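Putative spindle pole body component alp6 protein (Chaetomium thermophilum, PDB 6L7R) probably binds gamma-tubulin and microtubule minus ends as a GCP3-type member of the TUBGCP family, this chain being an N-terminal fragment of the protein. Local coordinates at residues G26-D29 with D30-T33. Residues are numbered along the deposited sequence; the frame is centred on the assembly and turned at random.
Sequences GDDD and DART
Gly26 O meets the methyl of Ala31, 3.7 Å from its CB, where the loop folds back against the first turn of the helix that follows it. The aliphatic part of Arg32 runs alongside the same backbone: its CD comes within 3.3 Å of Asp27 O, and CG lies against Asp28 O. The chain then bends, with Asp27 O lying obliquely to the guanidinium and the Asp27 and Asp29 carboxylates nearby but not in contact with it.

Asp28 is the N-cap. Its CG sits between the backbone N and the carbonyl carbon (chi1 52°), which turns the carboxylate back over the helix start, and OD2 accepts from Ala31 N at 3.0 Å. The donor comes from above the carboxylate plane, and both carboxylate oxygens also rest against the Ala31 methyl. A negative carboxylate here would be expected to suit the positive end of the helix dipole. Asp28 O accepts a main-chain helical bond from Arg32 N.

The CA-CB bond of Asp29 points away from the turn, and it is the backbone carbonyl that bonds. Asp29 O is gripped twice from Thr33, by N at 2.9 Å and by OG1 at 3.0 Å, from opposite faces of the carbonyl plane. Thr33 OG1 donates from well above that plane, placed there by a chi1 of -62° that sets it beside its own backbone N. A valine in its place would probably leave Asp29 O with the backbone N-H as its one donor from Thr33's position, losing the second grip.

The turn lies at the chain's surface, where the loop after helix 6-20 enters helix 29-47, and Thr33 also packs on an apolar side chain on the chain of another protein in the assembly.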
# COMPACT_ATOMS: atom_id res chain seq x y z
N GLY A 26 -18.46 -0.79 -10.56
CA GLY A 26 -19.84 -1.22 -10.73
C GLY A 26 -20.00 -2.45 -11.61
O GLY A 26 -19.04 -3.09 -12.03
N ASP A 27 -21.27 -2.78 -11.88
CA ASP A 27 -21.64 -4.02 -12.54
C ASP A 27 -21.95 -3.87 -14.03
O ASP A 27 -22.09 -4.88 -14.72
CB ASP A 27 -22.86 -4.66 -11.85
CG ASP A 27 -22.59 -5.04 -10.39
OD1 ASP A 27 -21.41 -5.13 -9.99
OD2 ASP A 27 -23.57 -5.28 -9.66
N ASP A 28 -22.06 -2.64 -14.54
CA ASP A 28 -22.36 -2.46 -15.95
C ASP A 28 -21.12 -2.74 -16.81
O ASP A 28 -19.99 -2.79 -16.32
CB ASP A 28 -22.89 -1.05 -16.21
CG ASP A 28 -21.97 0.02 -15.65
OD1 ASP A 28 -22.08 0.33 -14.44
OD2 ASP A 28 -21.14 0.55 -16.42
N ASP A 29 -21.36 -2.93 -18.11
CA ASP A 29 -20.28 -3.31 -19.03
C ASP A 29 -19.13 -2.31 -19.00
O ASP A 29 -17.96 -2.70 -19.01
CB ASP A 29 -20.81 -3.40 -20.47
CG ASP A 29 -21.79 -4.54 -20.68
OD1 ASP A 29 -22.59 -4.46 -21.63
OD2 ASP A 29 -21.75 -5.52 -19.91
N ASP A 30 -19.45 -1.01 -19.02
CA ASP A 30 -18.40 -0.01 -19.08
C ASP A 30 -17.55 -0.04 -17.83
O ASP A 30 -16.31 0.02 -17.91
CB ASP A 30 -19.01 1.37 -19.30
CG ASP A 30 -19.48 1.57 -20.73
OD1 ASP A 30 -19.47 0.58 -21.50
OD2 ASP A 30 -19.85 2.71 -21.09
N ALA A 31 -18.18 -0.13 -16.66
CA ALA A 31 -17.42 -0.21 -15.41
C ALA A 31 -16.53 -1.44 -15.40
O ALA A 31 -15.38 -1.38 -14.93
CB ALA A 31 -18.36 -0.21 -14.21
N ARG A 32 -17.04 -2.57 -15.90
CA ARG A 32 -16.25 -3.79 -15.89
C ARG A 32 -15.10 -3.72 -16.88
O ARG A 32 -14.03 -4.31 -16.64
CB ARG A 32 -17.14 -5.00 -16.18
CG ARG A 32 -18.26 -5.16 -15.16
CD ARG A 32 -19.22 -6.28 -15.52
NE ARG A 32 -18.67 -7.59 -15.19
CZ ARG A 32 -19.35 -8.73 -15.30
NH1 ARG A 32 -20.60 -8.72 -15.74
NH2 ARG A 32 -18.78 -9.88 -14.98
N THR A 33 -15.28 -3.00 -18.00
CA THR A 33 -14.17 -2.79 -18.92
C THR A 33 -13.12 -1.90 -18.29
O THR A 33 -11.92 -2.17 -18.40
CB THR A 33 -14.68 -2.20 -20.23
OG1 THR A 33 -15.58 -3.11 -20.85
CG2 THR A 33 -13.51 -1.93 -21.18